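Local coordinates for protein pectate lyase (Paenibacillus sp. 0602, PDB 5GT5) that cleaves polygalacturonate and partly methylated pectins within the chain by eliminative cleavage, probably with calcium as cofactor, at residues G109-H114 / N129-E134; K31-A36 / N56-G61; G282-A287 / S400-S405. The protein carries 1 engineered substitution. One frame throughout, in Å; residues are numbered along the deposited sequence.

Interaction 1 (G109-H114 / N129-E134); sequences GSKIKH and NLEFDE
H114 and E134 run side by side where two parallel strands end, and H114 NE2 donates to E134 OE1 over 2.7 Å. The carboxylate oxygen lies close to the imidazole plane and accepts through its anti lone pair, the flat groups 31° apart. K113 CB covers one ring face, and H114 ND1 bonds to E64, so two carboxylates grip the imidazole and would probably favour its charged form. K113 brings its aliphatic CD to 3.6 Å from E134 OE1.

On the face away from K111, K113, E131 and D133, I112 and F132 point the same way, I112 CB meeting F132 CD2 at 3.9 Å. With CG1 anti to the carbonyl carbon (chi1 -58°), the isoleucine branch reaches F132 CE2. Both are wholly apolar, so this buried face needs no polar partner.

K111 and E131 lie alongside each other, K111 CG packing 4.0 Å from E131 CB. A water that accepts from K111 NZ at 3.0 Å lies within hydrogen-bonding distance of E131 OE2 and D133 OD2; N170 holds E131 as well. The backbones join in the parallel pattern: E131 donates to S110 O and accepts from I112 N, and D133 N donates to I112 O.

Strand 111-113 is flanked by strands 58-59 and 131-133, consistent with successive coils of the polysaccharide lyase 1 beta-helix. F132 stacks on F169, while H114 rests on L86 and T89 of helix 84-89.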
ATOM      1  N   GLY A 109      18.826  -9.198  19.963  1.00  8.08           N
ATOM      2  CA  GLY A 109      17.612  -9.299  20.757  1.00  8.83           C
ATOM      3  C   GLY A 109      17.550  -8.308  21.896  1.00  7.83           C
ATOM      4  O   GLY A 109      17.134  -8.675  22.998  1.00 10.19           O
ATOM      5  N   SER A 110      17.949  -7.063  21.654  1.00  7.63           N
ATOM      6  CA  SER A 110      17.849  -6.005  22.651  1.00  8.91           C
ATOM      7  C   SER A 110      16.402  -5.761  23.069  1.00  8.26           C
ATOM      8  O   SER A 110      15.460  -5.978  22.295  1.00  8.71           O
ATOM      9  CB  SER A 110      18.418  -4.696  22.097  1.00  9.88           C
ATOM     10  OG  SER A 110      19.842  -4.800  21.909  1.00 11.73           O
ATOM     11  N   LYS A 111      16.242  -5.285  24.295  1.00  8.95           N
ATOM     12  CA  LYS A 111      14.935  -5.023  24.907  1.00  8.11           C
ATOM     13  C   LYS A 111      14.535  -3.561  24.806  1.00 10.39           C
ATOM     14  O   LYS A 111      15.378  -2.653  24.947  1.00 12.29           O
ATOM     15  CB  LYS A 111      14.935  -5.430  26.385  1.00 10.03           C
ATOM     16  CG  LYS A 111      15.145  -6.913  26.612  1.00 13.85           C
ATOM     17  CD  LYS A 111      15.216  -7.219  28.100  1.00 18.53           C
ATOM     18  CE  LYS A 111      15.589  -8.669  28.321  1.00 26.40           C
ATOM     19  NZ  LYS A 111      15.419  -9.051  29.747  1.00 38.65           N
ATOM     20  N   ILE A 112      13.254  -3.332  24.559  1.00  8.24           N
ATOM     21  CA  ILE A 112      12.628  -2.013  24.567  1.00  8.25           C
ATOM     22  C   ILE A 112      11.715  -1.978  25.783  1.00  9.88           C
ATOM     23  O   ILE A 112      10.724  -2.723  25.820  1.00  8.63           O
ATOM     24  CB  ILE A 112      11.764  -1.804  23.306  1.00  8.28           C
ATOM     25  CG1 ILE A 112      12.616  -1.960  22.028  1.00 14.64           C
ATOM     26  CG2 ILE A 112      11.058  -0.443  23.317  1.00 11.50           C
ATOM     27  CD1 ILE A 112      13.714  -0.958  21.919  1.00 18.23           C
ATOM     28  N   LYS A 113      12.035  -1.151  26.776  1.00  8.40           N
ATOM     29  CA  LYS A 113      11.325  -1.136  28.066  1.00  5.28           C
ATOM     30  C   LYS A 113      10.706   0.212  28.368  1.00  7.58           C
ATOM     31  O   LYS A 113      11.289   1.256  28.057  1.00  7.65           O
ATOM     32  CB  LYS A 113      12.278  -1.518  29.201  1.00  8.63           C
ATOM     33  CG  LYS A 113      12.785  -2.944  29.133  1.00 11.54           C
ATOM     34  CD  LYS A 113      13.518  -3.324  30.447  1.00 28.21           C
ATOM     35  CE  LYS A 113      14.978  -2.987  30.364  1.00 42.17           C
ATOM     36  NZ  LYS A 113      15.621  -2.799  31.727  1.00 18.40           N
ATOM     37  N   HIS A 114       9.509   0.179  28.960  1.00  6.73           N
ATOM     38  CA  HIS A 114       8.849   1.365  29.522  1.00  7.60           C
ATOM     39  C   HIS A 114       8.329   2.289  28.467  1.00  7.00           C
ATOM     40  O   HIS A 114       8.149   3.483  28.716  1.00  8.45           O
ATOM     41  CB  HIS A 114       9.743   2.118  30.533  1.00  8.12           C
ATOM     42  CG  HIS A 114      10.452   1.188  31.462  1.00  7.02           C
ATOM     43  ND1 HIS A 114      11.731   1.422  31.929  1.00  7.71           N
ATOM     44  CD2 HIS A 114      10.088  -0.031  31.919  1.00  7.82           C
ATOM     45  CE1 HIS A 114      12.102   0.394  32.683  1.00  7.89           C
ATOM     46  NE2 HIS A 114      11.120  -0.493  32.702  1.00  8.70           N
ATOM     47  N   ASN A 129      13.728  -8.733  15.604  1.00  5.31           N
ATOM     48  CA  ASN A 129      14.711  -9.151  16.624  1.00  5.51           C
ATOM     49  C   ASN A 129      14.802  -8.220  17.818  1.00  6.09           C
ATOM     50  O   ASN A 129      15.915  -7.900  18.304  1.00  7.08           O
ATOM     51  CB  ASN A 129      16.099  -9.379  16.004  1.00  6.02           C
ATOM     52  CG  ASN A 129      16.896 -10.375  16.790  1.00  5.46           C
ATOM     53  OD1 ASN A 129      16.321 -11.294  17.383  1.00  6.90           O
ATOM     54  ND2 ASN A 129      18.206 -10.236  16.793  1.00  7.40           N
ATOM     55  N   LEU A 130      13.642  -7.776  18.293  1.00  6.09           N
ATOM     56  CA  LEU A 130      13.544  -6.951  19.491  1.00  6.36           C
ATOM     57  C   LEU A 130      12.622  -7.601  20.497  1.00  6.03           C
ATOM     58  O   LEU A 130      11.618  -8.251  20.125  1.00  6.88           O
ATOM     59  CB  LEU A 130      13.013  -5.577  19.153  1.00  7.48           C
ATOM     60  CG  LEU A 130      13.982  -4.793  18.292  1.00  6.73           C
ATOM     61  CD1 LEU A 130      13.232  -3.646  17.674  1.00 10.20           C
ATOM     62  CD2 LEU A 130      15.105  -4.280  19.183  1.00  9.21           C
ATOM     63  N   GLU A 131      12.962  -7.461  21.776  1.00  6.10           N
ATOM     64  CA  GLU A 131      12.115  -7.913  22.873  1.00  8.43           C
ATOM     65  C   GLU A 131      11.503  -6.693  23.552  1.00  8.86           C
ATOM     66  O   GLU A 131      12.169  -5.675  23.751  1.00 10.78           O
ATOM     67  CB  GLU A 131      12.898  -8.770  23.873  1.00  7.23           C
ATOM     68  CG  GLU A 131      12.030  -9.173  25.088  1.00  6.03           C
ATOM     69  CD  GLU A 131      12.621 -10.299  25.900  1.00  9.65           C
ATOM     70  OE1 GLU A 131      13.751 -10.752  25.629  1.00 14.21           O
ATOM     71  OE2 GLU A 131      11.945 -10.732  26.858  1.00 10.07           O
ATOM     72  N   PHE A 132      10.219  -6.796  23.870  1.00  5.77           N
ATOM     73  CA  PHE A 132       9.436  -5.731  24.442  1.00  6.87           C
ATOM     74  C   PHE A 132       8.993  -6.154  25.835  1.00  7.22           C
ATOM     75  O   PHE A 132       8.423  -7.243  26.016  1.00  7.48           O
ATOM     76  CB  PHE A 132       8.220  -5.459  23.554  1.00  7.61           C
ATOM     77  CG  PHE A 132       8.591  -4.978  22.187  1.00  7.42           C
ATOM     78  CD1 PHE A 132       8.923  -5.870  21.179  1.00  6.14           C
ATOM     79  CD2 PHE A 132       8.624  -3.624  21.920  1.00  8.07           C
ATOM     80  CE1 PHE A 132       9.308  -5.378  19.893  1.00  8.33           C
ATOM     81  CE2 PHE A 132       8.948  -3.143  20.667  1.00  9.26           C
ATOM     82  CZ  PHE A 132       9.319  -4.011  19.657  1.00  7.74           C
ATOM     83  N   ASP A 133       9.280  -5.312  26.831  1.00  7.04           N
ATOM     84  CA  ASP A 133       9.047  -5.716  28.219  1.00  6.23           C
ATOM     85  C   ASP A 133       8.748  -4.517  29.103  1.00  6.01           C
ATOM     86  O   ASP A 133       9.025  -3.356  28.727  1.00  6.36           O
ATOM     87  CB  ASP A 133      10.266  -6.493  28.779  1.00  8.19           C
ATOM     88  CG  ASP A 133       9.922  -7.406  29.949  1.00  9.57           C
ATOM     89  OD1 ASP A 133       8.745  -7.524  30.345  1.00  9.39           O
ATOM     90  OD2 ASP A 133      10.889  -8.007  30.490  1.00 12.36           O
ATOM     91  N   GLU A 134       8.191  -4.813  30.282  1.00  6.88           N
ATOM     92  CA  GLU A 134       7.959  -3.841  31.356  1.00  6.72           C
ATOM     93  C   GLU A 134       7.037  -2.700  30.945  1.00  7.44           C
ATOM     94  O   GLU A 134       7.388  -1.515  30.984  1.00  7.77           O
ATOM     95  CB  GLU A 134       9.303  -3.371  31.960  1.00  6.77           C
ATOM     96  CG  GLU A 134      10.113  -4.554  32.483  1.00  8.24           C
ATOM     97  CD  GLU A 134      11.379  -4.175  33.259  1.00  8.80           C
ATOM     98  OE1 GLU A 134      11.638  -2.977  33.512  1.00 10.44           O
ATOM     99  OE2 GLU A 134      12.120  -5.128  33.577  1.00 13.54           O
TER
HETATM  100  O   HOH W   1      15.740 -11.010  23.740  1.00 17.29           O
HETATM  101  O   HOH W   2      12.546  -9.946  29.393  1.00 22.52           O

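Interaction 2 (K31-A36 / N56-G61); sequences KKVYNA and NDLNLG
N56 reaches across to the backbone of Y34 with its amide, ND2 donating to Y34 O over 3.0 Å at 171°. The acceptor lies in the plane of the N56 amide, yet the donor stands above the carbonyl plane of Y34. N56 ND2 gives its other hydrogen to D57 O at 2.9 Å, so both hydrogens are used and the rotation of the amide is fixed. N56 CG sits between the backbone N and the carbonyl carbon (chi1 44°), turning the side chain back to meet both carbonyls. N56 OD1 approaches Y34 CD2 obliquely at 3.7 Å.

Next along the chain, L58 forks: L58 CD1 meets V33 CG1 at 3.9 Å, the side chains crossing at about a right angle, while CD2 lies 3.8 Å from N35 CA. L60 CD2 touches A36 CB at 3.7 Å, where a small alanine lets the leucine come close to the start of helix 36-43.

N35 is the N-cap, its OD1 accepting from D38 N, and D38 holds Y34 N. V33 pairs with strand 51-54 and packs with L60 on L39, and L58 and L60 both lean on I112. In the beta-helix, the contact joins the turn between strand 30-33 and helix 36-43 to the segment leading into strand 58-59.

No charge pair crosses between the segments: methyl groups fill the buried part, and a neutral asparagine amide satisfies a turn carbonyl toward the surface.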
ATOM      1  N   LYS A  31      21.237   4.488  11.303  1.00  9.19           N
ATOM      2  CA  LYS A  31      21.521   5.055  12.609  1.00  7.32           C
ATOM      3  C   LYS A  31      21.671   3.988  13.670  1.00  7.79           C
ATOM      4  O   LYS A  31      20.752   3.184  13.884  1.00  9.97           O
ATOM      5  CB  LYS A  31      20.441   6.043  13.044  1.00  9.68           C
ATOM      6  CG  LYS A  31      20.226   7.207  12.095  1.00  9.84           C
ATOM      7  CD  LYS A  31      21.495   8.049  11.919  1.00 12.32           C
ATOM      8  CE  LYS A  31      21.148   9.265  11.095  1.00 12.75           C
ATOM      9  NZ  LYS A  31      22.393  10.064  10.856  1.00 16.92           N
ATOM     10  N   LYS A  32      22.809   3.984  14.347  1.00  7.84           N
ATOM     11  CA  LYS A  32      23.056   3.105  15.482  1.00  7.74           C
ATOM     12  C   LYS A  32      22.599   3.808  16.733  1.00 10.32           C
ATOM     13  O   LYS A  32      23.015   4.925  17.046  1.00 11.76           O
ATOM     14  CB  LYS A  32      24.552   2.750  15.551  1.00  8.13           C
ATOM     15  CG  LYS A  32      24.963   1.815  14.413  1.00  8.51           C
ATOM     16  CD  LYS A  32      26.428   1.406  14.482  1.00 11.14           C
ATOM     17  CE  LYS A  32      26.766   0.507  13.329  1.00 13.33           C
ATOM     18  NZ  LYS A  32      28.210   0.082  13.415  1.00 13.87           N
ATOM     19  N   VAL A  33      21.700   3.147  17.445  1.00  8.21           N
ATOM     20  CA  VAL A  33      21.030   3.766  18.576  1.00  7.20           C
ATOM     21  C   VAL A  33      21.490   3.141  19.893  1.00  8.57           C
ATOM     22  O   VAL A  33      21.297   1.930  20.135  1.00  8.62           O
ATOM     23  CB  VAL A  33      19.496   3.639  18.390  1.00  9.12           C
ATOM     24  CG1 VAL A  33      18.758   3.911  19.687  1.00 10.81           C
ATOM     25  CG2 VAL A  33      19.022   4.580  17.274  1.00 10.06           C
ATOM     26  N   TYR A  34      22.086   3.977  20.747  1.00 10.19           N
ATOM     27  CA  TYR A  34      22.626   3.508  22.026  1.00  8.94           C
ATOM     28  C   TYR A  34      21.818   3.987  23.202  1.00  9.06           C
ATOM     29  O   TYR A  34      21.940   3.448  24.305  1.00 10.08           O
ATOM     30  CB  TYR A  34      24.072   3.988  22.190  1.00  9.85           C
ATOM     31  CG  TYR A  34      24.995   3.499  21.101  1.00  8.30           C
ATOM     32  CD1 TYR A  34      25.187   4.232  19.919  1.00 11.37           C
ATOM     33  CD2 TYR A  34      25.693   2.309  21.247  1.00  7.54           C
ATOM     34  CE1 TYR A  34      26.049   3.761  18.907  1.00 10.00           C
ATOM     35  CE2 TYR A  34      26.528   1.838  20.243  1.00 10.78           C
ATOM     36  CZ  TYR A  34      26.704   2.566  19.086  1.00  9.44           C
ATOM     37  OH  TYR A  34      27.542   2.103  18.098  1.00 12.23           O
ATOM     38  N   ASN A  35      20.985   4.996  22.981  1.00  9.02           N
ATOM     39  CA  ASN A  35      20.221   5.610  24.047  1.00  8.08           C
ATOM     40  C   ASN A  35      18.983   6.273  23.486  1.00  9.29           C
ATOM     41  O   ASN A  35      18.774   6.256  22.264  1.00  8.80           O
ATOM     42  CB  ASN A  35      21.113   6.587  24.827  1.00 10.11           C
ATOM     43  CG  ASN A  35      21.642   7.704  23.965  1.00 14.51           C
ATOM     44  OD1 ASN A  35      20.898   8.362  23.249  1.00 11.03           O
ATOM     45  ND2 ASN A  35      22.956   7.932  24.042  1.00 13.09           N
ATOM     46  N   ALA A  36      18.157   6.822  24.365  1.00  9.32           N
ATOM     47  CA  ALA A  36      16.870   7.386  23.965  1.00  8.11           C
ATOM     48  C   ALA A  36      17.024   8.592  23.047  1.00 10.07           C
ATOM     49  O   ALA A  36      16.206   8.806  22.153  1.00  9.39           O
ATOM     50  CB  ALA A  36      16.051   7.767  25.177  1.00 11.16           C
ATOM     51  N   ASN A  56      21.707  -1.891  22.120  1.00  7.80           N
ATOM     52  CA  ASN A  56      21.659  -2.431  23.480  1.00  8.49           C
ATOM     53  C   ASN A  56      20.249  -2.259  24.018  1.00  8.51           C
ATOM     54  O   ASN A  56      19.424  -1.602  23.374  1.00  7.34           O
ATOM     55  CB  ASN A  56      22.692  -1.725  24.379  1.00 10.62           C
ATOM     56  CG  ASN A  56      22.708  -0.203  24.193  1.00  8.49           C
ATOM     57  OD1 ASN A  56      23.642   0.329  23.603  1.00 10.23           O
ATOM     58  ND2 ASN A  56      21.685   0.500  24.689  1.00  8.82           N
ATOM     59  N   ASP A  57      19.951  -2.837  25.176  1.00 10.10           N
ATOM     60  CA  ASP A  57      18.657  -2.600  25.800  1.00  8.60           C
ATOM     61  C   ASP A  57      18.417  -1.105  25.980  1.00 10.23           C
ATOM     62  O   ASP A  57      19.355  -0.345  26.281  1.00  9.49           O
ATOM     63  CB  ASP A  57      18.545  -3.263  27.185  1.00 11.15           C
ATOM     64  CG  ASP A  57      18.642  -4.781  27.153  1.00 15.41           C
ATOM     65  OD1 ASP A  57      18.585  -5.386  26.066  1.00  9.60           O
ATOM     66  OD2 ASP A  57      18.796  -5.382  28.256  1.00 13.84           O
ATOM     67  N   LEU A  58      17.166  -0.696  25.807  1.00  8.22           N
ATOM     68  CA  LEU A  58      16.779   0.700  25.989  1.00  7.95           C
ATOM     69  C   LEU A  58      15.725   0.861  27.062  1.00  8.49           C
ATOM     70  O   LEU A  58      14.671   0.176  27.053  1.00  8.91           O
ATOM     71  CB  LEU A  58      16.268   1.315  24.680  1.00  9.16           C
ATOM     72  CG  LEU A  58      17.255   1.394  23.506  1.00  8.33           C
ATOM     73  CD1 LEU A  58      16.545   1.961  22.299  1.00 10.81           C
ATOM     74  CD2 LEU A  58      18.451   2.272  23.891  1.00  7.79           C
ATOM     75  N   ASN A  59      15.998   1.752  28.010  1.00  9.09           N
ATOM     76  CA  ASN A  59      15.070   2.073  29.091  1.00  8.18           C
ATOM     77  C   ASN A  59      14.459   3.409  28.773  1.00 10.22           C
ATOM     78  O   ASN A  59      15.100   4.463  28.922  1.00 12.48           O
ATOM     79  CB  ASN A  59      15.858   2.113  30.400  1.00  9.91           C
ATOM     80  CG  ASN A  59      16.398   0.766  30.742  1.00 12.67           C
ATOM     81  OD1 ASN A  59      15.635  -0.178  30.846  1.00 17.06           O
ATOM     82  ND2 ASN A  59      17.717   0.643  30.838  1.00 15.07           N
ATOM     83  N   LEU A  60      13.225   3.371  28.277  1.00  8.74           N
ATOM     84  CA  LEU A  60      12.667   4.505  27.551  1.00  9.46           C
ATOM     85  C   LEU A  60      11.531   5.238  28.278  1.00  9.32           C
ATOM     86  O   LEU A  60      10.757   5.977  27.675  1.00  9.40           O
ATOM     87  CB  LEU A  60      12.219   4.043  26.145  1.00  7.91           C
ATOM     88  CG  LEU A  60      13.312   3.433  25.276  1.00  8.12           C
ATOM     89  CD1 LEU A  60      12.720   2.941  23.961  1.00 10.49           C
ATOM     90  CD2 LEU A  60      14.433   4.463  25.023  1.00 12.31           C
ATOM     91  N   GLY A  61      11.428   5.040  29.591  1.00  9.54           N
ATOM     92  CA  GLY A  61      10.404   5.752  30.348  1.00  9.54           C
ATOM     93  C   GLY A  61      10.617   7.255  30.388  1.00 10.39           C
ATOM     94  O   GLY A  61      11.762   7.726  30.393  1.00  8.31           O
TER

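Interaction 3 (G282-A287 / S400-S405); sequences GGNAHA and SWNGFS
G282 and G283 both bring their carbonyl oxygens near N402 ND2, and the strand residues that follow meet W401, N402 and F404. G282 has a positive phi (74°), easily borne by a residue without a side chain, and G282 O lies 3.2 Å from N402 ND2. N402 ND2 donates to G283 O over 3.0 Å from above the carbonyl plane. S331 O also accepts from N402 ND2, and K363 donates to N402 OD1.

N284 carries the contact. N284 OD1 accepts from N402 N at 2.9 Å and N284 ND2 donates to N402 O at 3.0 Å, each bond in the carbonyl plane and on a lone pair. The amide thus pairs with one residue's backbone much as a neighbouring strand would, a role that suits asparagine, with donor and acceptor side by side. The edge of the W401 indole meets N284 OD1 through CE3 at 3.3 Å, the planes 63° apart, while the F404 ring approaches N284 ND2 obliquely, its CE2 3.6 Å away. F404 CE1 also sits over one face of the indole, offset toward its rim. With an alanine here, N402 N and O would probably both lose their mates, and a gap would be likely to open beside W401 and F404.

A285 turns its methyl away, onto P278 and I263, but A285 O sits at the indole edge, 3.5 Å from W401 CZ3. H286 points back to the loop: with CG anti to the backbone N (chi1 177°), its ring swings toward Y409 and E337, and H286 CB rests 3.9 Å from W401 CH2.

Strand 284-288 lies between strands 262-271 and 333-337, in the stacked parallel coils of the beta-helix expected of a polysaccharide lyase 1 enzyme; the C-terminal loop packs across them.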
ATOM      1  N   GLY A 282     -14.392  -6.979  10.695  1.00  7.08           N
ATOM      2  CA  GLY A 282     -14.540  -6.503   9.313  1.00  7.33           C
ATOM      3  C   GLY A 282     -13.605  -6.973   8.211  1.00  7.27           C
ATOM      4  O   GLY A 282     -14.029  -7.175   7.079  1.00  8.50           O
ATOM      5  N   GLY A 283     -12.318  -7.089   8.509  1.00  5.58           N
ATOM      6  CA  GLY A 283     -11.324  -7.355   7.475  1.00  6.56           C
ATOM      7  C   GLY A 283     -10.999  -8.815   7.245  1.00  6.73           C
ATOM      8  O   GLY A 283     -11.898  -9.651   7.225  1.00  7.34           O
ATOM      9  N   ASN A 284      -9.709  -9.101   7.043  1.00  6.66           N
ATOM     10  CA  ASN A 284      -9.206 -10.433   6.757  1.00  6.70           C
ATOM     11  C   ASN A 284      -8.012 -10.752   7.613  1.00  6.63           C
ATOM     12  O   ASN A 284      -7.062  -9.976   7.677  1.00  8.21           O
ATOM     13  CB  ASN A 284      -8.768 -10.556   5.291  1.00  7.35           C
ATOM     14  CG  ASN A 284      -9.909 -10.454   4.332  1.00  8.19           C
ATOM     15  OD1 ASN A 284     -10.786 -11.311   4.292  1.00  8.98           O
ATOM     16  ND2 ASN A 284      -9.892  -9.403   3.508  1.00 10.68           N
ATOM     17  N   ALA A 285      -8.051 -11.896   8.288  1.00  6.30           N
ATOM     18  CA  ALA A 285      -6.914 -12.352   9.072  1.00  6.72           C
ATOM     19  C   ALA A 285      -6.618 -13.806   8.785  1.00  6.44           C
ATOM     20  O   ALA A 285      -7.546 -14.622   8.789  1.00  7.16           O
ATOM     21  CB  ALA A 285      -7.173 -12.183  10.551  1.00  6.91           C
ATOM     22  N   HIS A 286      -5.344 -14.128   8.577  1.00  6.53           N
ATOM     23  CA  HIS A 286      -4.896 -15.489   8.298  1.00  5.35           C
ATOM     24  C   HIS A 286      -3.806 -15.856   9.289  1.00  9.49           C
ATOM     25  O   HIS A 286      -2.758 -15.186   9.339  1.00  7.24           O
ATOM     26  CB  HIS A 286      -4.384 -15.551   6.845  1.00  7.44           C
ATOM     27  CG  HIS A 286      -3.822 -16.886   6.444  1.00  7.55           C
ATOM     28  ND1 HIS A 286      -2.734 -17.000   5.605  1.00  7.96           N
ATOM     29  CD2 HIS A 286      -4.237 -18.145   6.707  1.00  8.50           C
ATOM     30  CE1 HIS A 286      -2.465 -18.281   5.412  1.00  8.82           C
ATOM     31  NE2 HIS A 286      -3.346 -18.998   6.075  1.00  8.20           N
ATOM     32  N   ALA A 287      -4.053 -16.900  10.078  1.00  6.58           N
ATOM     33  CA  ALA A 287      -3.044 -17.463  10.966  1.00  5.45           C
ATOM     34  C   ALA A 287      -2.719 -18.874  10.492  1.00  8.64           C
ATOM     35  O   ALA A 287      -3.608 -19.704  10.288  1.00  8.95           O
ATOM     36  CB  ALA A 287      -3.528 -17.479  12.389  1.00  5.06           C
ATOM     37  N   SER A 400     -15.941 -17.287   3.962  1.00  9.42           N
ATOM     38  CA  SER A 400     -15.362 -16.814   2.709  1.00  8.63           C
ATOM     39  C   SER A 400     -14.513 -15.600   3.067  1.00 11.20           C
ATOM     40  O   SER A 400     -14.799 -14.921   4.065  1.00 10.37           O
ATOM     41  CB  SER A 400     -16.444 -16.437   1.692  1.00 13.40           C
ATOM     42  OG  SER A 400     -17.160 -15.292   2.102  1.00 13.54           O
ATOM     43  N   TRP A 401     -13.474 -15.342   2.281  1.00 11.65           N
ATOM     44  CA  TRP A 401     -12.675 -14.148   2.457  1.00 10.89           C
ATOM     45  C   TRP A 401     -13.455 -12.915   2.028  1.00 13.48           C
ATOM     46  O   TRP A 401     -14.447 -13.006   1.307  1.00 13.64           O
ATOM     47  CB  TRP A 401     -11.407 -14.241   1.625  1.00 10.13           C
ATOM     48  CG  TRP A 401     -10.449 -15.312   2.117  1.00 10.59           C
ATOM     49  CD1 TRP A 401     -10.104 -16.487   1.479  1.00 10.98           C
ATOM     50  CD2 TRP A 401      -9.716 -15.302   3.356  1.00 10.98           C
ATOM     51  NE1 TRP A 401      -9.205 -17.200   2.256  1.00 13.11           N
ATOM     52  CE2 TRP A 401      -8.949 -16.485   3.403  1.00  8.90           C
ATOM     53  CE3 TRP A 401      -9.635 -14.403   4.433  1.00  8.55           C
ATOM     54  CZ2 TRP A 401      -8.103 -16.784   4.474  1.00 10.89           C
ATOM     55  CZ3 TRP A 401      -8.796 -14.710   5.494  1.00  7.12           C
ATOM     56  CH2 TRP A 401      -8.055 -15.889   5.510  1.00  9.66           C
ATOM     57  N   ASN A 402     -13.004 -11.758   2.462  1.00 11.02           N
ATOM     58  CA  ASN A 402     -13.607 -10.501   2.064  1.00 11.13           C
ATOM     59  C   ASN A 402     -12.840  -9.817   0.957  1.00 11.06           C
ATOM     60  O   ASN A 402     -11.720  -9.386   1.166  1.00 13.42           O
ATOM     61  CB  ASN A 402     -13.732  -9.570   3.267  1.00 11.65           C
ATOM     62  CG  ASN A 402     -14.736 -10.079   4.266  1.00 11.84           C
ATOM     63  OD1 ASN A 402     -15.806 -10.590   3.887  1.00 10.93           O
ATOM     64  ND2 ASN A 402     -14.420  -9.954   5.556  1.00  8.82           N
ATOM     65  N   GLY A 403     -13.410  -9.772  -0.251  1.00 15.11           N
ATOM     66  CA  GLY A 403     -12.820  -8.948  -1.301  1.00 14.66           C
ATOM     67  C   GLY A 403     -12.015  -9.758  -2.291  1.00 22.76           C
ATOM     68  O   GLY A 403     -11.534  -9.251  -3.305  1.00 23.41           O
ATOM     69  N   PHE A 404     -11.806 -11.018  -1.944  1.00 17.08           N
ATOM     70  CA  PHE A 404     -11.118 -11.971  -2.794  1.00 17.12           C
ATOM     71  C   PHE A 404     -11.615 -13.382  -2.474  1.00 17.06           C
ATOM     72  O   PHE A 404     -12.228 -13.612  -1.428  1.00 16.43           O
ATOM     73  CB  PHE A 404      -9.583 -11.864  -2.683  1.00 16.74           C
ATOM     74  CG  PHE A 404      -9.054 -11.858  -1.268  1.00 16.42           C
ATOM     75  CD1 PHE A 404      -8.915 -13.038  -0.555  1.00 12.92           C
ATOM     76  CD2 PHE A 404      -8.670 -10.668  -0.669  1.00 15.34           C
ATOM     77  CE1 PHE A 404      -8.409 -13.024   0.747  1.00 12.27           C
ATOM     78  CE2 PHE A 404      -8.169 -10.645   0.624  1.00 18.34           C
ATOM     79  CZ  PHE A 404      -8.039 -11.817   1.338  1.00 15.98           C
ATOM     80  N   SER A 405     -11.386 -14.303  -3.405  1.00 18.26           N
ATOM     81  CA  SER A 405     -11.783 -15.696  -3.287  1.00 20.92           C
ATOM     82  C   SER A 405     -10.708 -16.515  -2.583  1.00 17.24           C
ATOM     83  O   SER A 405     -11.006 -17.320  -1.704  1.00 20.03           O
ATOM     84  CB  SER A 405     -12.088 -16.271  -4.687  1.00 19.54           C
ATOM     85  OG  SER A 405     -13.238 -15.643  -5.235  1.00 48.40           O
TER

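How the interactions relate
Interactions 1 and 2 are neighbours, their centres about 10 Å apart: strands 58-59 and 111-113 pair through K111 O to L58 N and K113 O to L60 N. Interaction 3 lies on the other side of the chain's centre, its centre about 31 Å from that of interaction 1. All three are partly buried, interaction 1 closest to the chain's centre and interaction 2 farthest, and among the touching residues only interaction 2 has an exposed one, a tyrosine. Interaction 1 buries the most surface and joins two strands adjacent in the sheet by backbone bonds, with ionisable groups on one face. Interaction 2 is mainly aliphatic. Interaction 3 instead binds an irregular loop to a strand through asparagine amides and aromatic rings.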